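Thioredoxin Reductase (Burkholderia cenocepacia, PDB 4F82) probably reduces hydrogen peroxide and organic hydroperoxides as a thiol-dependent peroxidase of the Prx5 subfamily of peroxiredoxins. Local coordinates at residues A[89-94]-A[113-118]. Residues are numbered along the deposited sequence; the frame is centred on the assembly and turned at random.
Sequences VSVNDA and MADGSA
Val91 lays both methyls against the turn of 115-118: CG1 sits 3.4 Å from Asp115 O and 3.8 Å from Ala118 CB, with CG2 beside them. That carbonyl is also used from within its own segment, since Ala118 N bonds to Asp115 O and closes a type I turn, and Val91 CA directs its hydrogen at the same oxygen. Ala114 CB packs against the backbone of 92-94, 3.2 Å from Asn92 O and 3.9 Å from Ala94 CB. Both segments start on the last residues of parallel strands 85-90 and 111-114 and run on beyond them; helix 94-103 joins the strands in a beta-alpha-beta crossover of the thioredoxin-like fold. Asp115 N gives a 2.8 Å hydrogen bond to Ser90 O, nearly in line with the carbonyl; Ser90 N makes only a weak bond to Met113 O. Val91 centres an inverse gamma turn, closed by a weak bond from Asn92 N to Ser90 O. Ser90 OG donates to Asn92 OD1 at 2.7 Å, tilted 18° from the amide carbonyl plane, and Ala58 N holds that oxygen too; the Ser90 side chain lies about 7 Å from that of Cys63, the predicted peroxidatic cysteine. Asp115 packs CB against Val89 CG1 while its buried carboxylate bonds to Thr121 OG1 and Phe120 N; Asp93 caps helix 94-103 through Val96 N and forms a salt bridge with Arg138 of the second subunit.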
ATOM      1  N   VAL A  89       5.364   8.877  -8.496  1.00  4.39           N
ATOM      2  CA  VAL A  89       5.045   9.094  -7.090  1.00  4.42           C
ATOM      3  C   VAL A  89       3.709   8.445  -6.725  1.00  6.92           C
ATOM      4  O   VAL A  89       2.733   8.571  -7.457  1.00  6.03           O
ATOM      5  CB  VAL A  89       4.992  10.585  -6.761  1.00  4.52           C
ATOM      6  CG1 VAL A  89       4.397  10.801  -5.381  1.00  7.18           C
ATOM      7  CG2 VAL A  89       6.409  11.192  -6.838  1.00  8.67           C
ATOM      8  N   SER A  90       3.652   7.710  -5.617  1.00  4.47           N
ATOM      9  CA  SER A  90       2.367   7.160  -5.208  1.00  4.54           C
ATOM     10  C   SER A  90       2.320   7.130  -3.712  1.00  7.73           C
ATOM     11  O   SER A  90       3.372   7.068  -3.051  1.00  5.44           O
ATOM     12  CB  SER A  90       2.160   5.728  -5.758  1.00  6.49           C
ATOM     13  OG  SER A  90       0.854   5.218  -5.432  1.00  7.50           O
ATOM     14  N   VAL A  91       1.103   7.118  -3.175  1.00  6.44           N
ATOM     15  CA  VAL A  91       0.913   7.005  -1.732  1.00  5.63           C
ATOM     16  C   VAL A  91       0.881   5.529  -1.411  1.00  5.16           C
ATOM     17  O   VAL A  91      -0.188   4.887  -1.331  1.00  5.30           O
ATOM     18  CB  VAL A  91      -0.359   7.741  -1.211  1.00  7.78           C
ATOM     19  CG1 VAL A  91      -0.435   7.649   0.333  1.00  8.35           C
ATOM     20  CG2 VAL A  91      -0.278   9.190  -1.603  1.00  5.63           C
ATOM     21  N   ASN A  92       2.086   4.986  -1.339  1.00  5.12           N
ATOM     22  CA  ASN A  92       2.373   3.586  -1.037  1.00  5.26           C
ATOM     23  C   ASN A  92       3.736   3.625  -0.375  1.00  7.33           C
ATOM     24  O   ASN A  92       4.542   4.536  -0.662  1.00  6.95           O
ATOM     25  CB  ASN A  92       2.538   2.787  -2.336  1.00  6.45           C
ATOM     26  CG  ASN A  92       1.198   2.400  -2.990  1.00  8.15           C
ATOM     27  OD1 ASN A  92       0.827   2.960  -4.029  1.00  8.72           O
ATOM     28  ND2 ASN A  92       0.493   1.421  -2.399  1.00  5.45           N
ATOM     29  N   ASP A  93       4.041   2.626   0.454  1.00  7.55           N
ATOM     30  CA  ASP A  93       5.357   2.541   1.097  1.00  9.90           C
ATOM     31  C   ASP A  93       6.424   1.993   0.107  1.00  7.09           C
ATOM     32  O   ASP A  93       6.071   1.510  -0.982  1.00  5.55           O
ATOM     33  CB  ASP A  93       5.247   1.622   2.320  1.00  8.73           C
ATOM     34  CG  ASP A  93       4.862   0.202   1.936  1.00  8.19           C
ATOM     35  OD1 ASP A  93       3.651  -0.182   2.081  1.00  8.42           O
ATOM     36  OD2 ASP A  93       5.789  -0.528   1.474  1.00  8.89           O
ATOM     37  N   ALA A  94       7.716   2.054   0.467  1.00  6.26           N
ATOM     38  CA  ALA A  94       8.761   1.630  -0.478  1.00  7.31           C
ATOM     39  C   ALA A  94       8.874   0.148  -0.737  1.00  6.09           C
ATOM     40  O   ALA A  94       9.406  -0.241  -1.760  1.00  6.08           O
ATOM     41  CB  ALA A  94      10.165   2.194  -0.085  1.00  9.61           C
ATOM     42  N   MET A 113       9.074   6.296  -6.402  1.00  7.16           N
ATOM     43  CA  MET A 113       9.197   7.162  -5.236  1.00 10.38           C
ATOM     44  C   MET A 113       7.963   7.039  -4.321  1.00 10.99           C
ATOM     45  O   MET A 113       6.858   7.536  -4.618  1.00 10.65           O
ATOM     46  CB  MET A 113       9.456   8.604  -5.682  1.00  9.26           C
ATOM     47  CG  MET A 113      10.682   8.767  -6.633  1.00  6.08           C
ATOM     48  SD  MET A 113      12.186   8.389  -5.744  1.00 12.79           S
ATOM     49  CE  MET A 113      12.490   9.985  -5.023  1.00 18.37           C
ATOM     50  N   ALA A 114       8.176   6.352  -3.198  1.00 11.88           N
ATOM     51  CA  ALA A 114       7.125   6.062  -2.227  1.00  8.69           C
ATOM     52  C   ALA A 114       6.771   7.308  -1.419  1.00  7.57           C
ATOM     53  O   ALA A 114       7.629   7.891  -0.765  1.00  6.89           O
ATOM     54  CB  ALA A 114       7.635   4.977  -1.272  1.00  7.64           C
ATOM     55  N   ASP A 115       5.503   7.712  -1.431  1.00  8.19           N
ATOM     56  CA  ASP A 115       5.057   8.793  -0.554  1.00  6.47           C
ATOM     57  C   ASP A 115       4.027   8.155   0.397  1.00  7.51           C
ATOM     58  O   ASP A 115       2.871   8.594   0.475  1.00  7.04           O
ATOM     59  CB  ASP A 115       4.381   9.887  -1.406  1.00 10.05           C
ATOM     60  CG  ASP A 115       3.968  11.104  -0.592  1.00  7.04           C
ATOM     61  OD1 ASP A 115       4.656  11.455   0.391  1.00  8.34           O
ATOM     62  OD2 ASP A 115       2.912  11.716  -0.923  1.00  5.56           O
ATOM     63  N   GLY A 116       4.431   7.102   1.107  1.00  7.03           N
ATOM     64  CA  GLY A 116       3.440   6.290   1.841  1.00  5.75           C
ATOM     65  C   GLY A 116       2.738   6.969   3.031  1.00  9.53           C
ATOM     66  O   GLY A 116       1.724   6.464   3.554  1.00  9.20           O
ATOM     67  N   SER A 117       3.252   8.117   3.477  1.00  6.28           N
ATOM     68  CA  SER A 117       2.554   8.888   4.510  1.00  6.71           C
ATOM     69  C   SER A 117       1.682   9.992   3.907  1.00  7.43           C
ATOM     70  O   SER A 117       1.012  10.738   4.643  1.00  7.32           O
ATOM     71  CB  SER A 117       3.594   9.521   5.463  1.00  7.73           C
ATOM     72  OG  SER A 117       4.297   8.530   6.205  1.00 12.59           O
ATOM     73  N   ALA A 118       1.756  10.117   2.577  1.00  7.96           N
ATOM     74  CA  ALA A 118       1.061  11.135   1.793  1.00 10.43           C
ATOM     75  C   ALA A 118       1.542  12.549   2.094  1.00  8.14           C
ATOM     76  O   ALA A 118       0.845  13.514   1.763  1.00  8.98           O
ATOM     77  CB  ALA A 118      -0.458  11.030   1.957  1.00  6.36           C
TER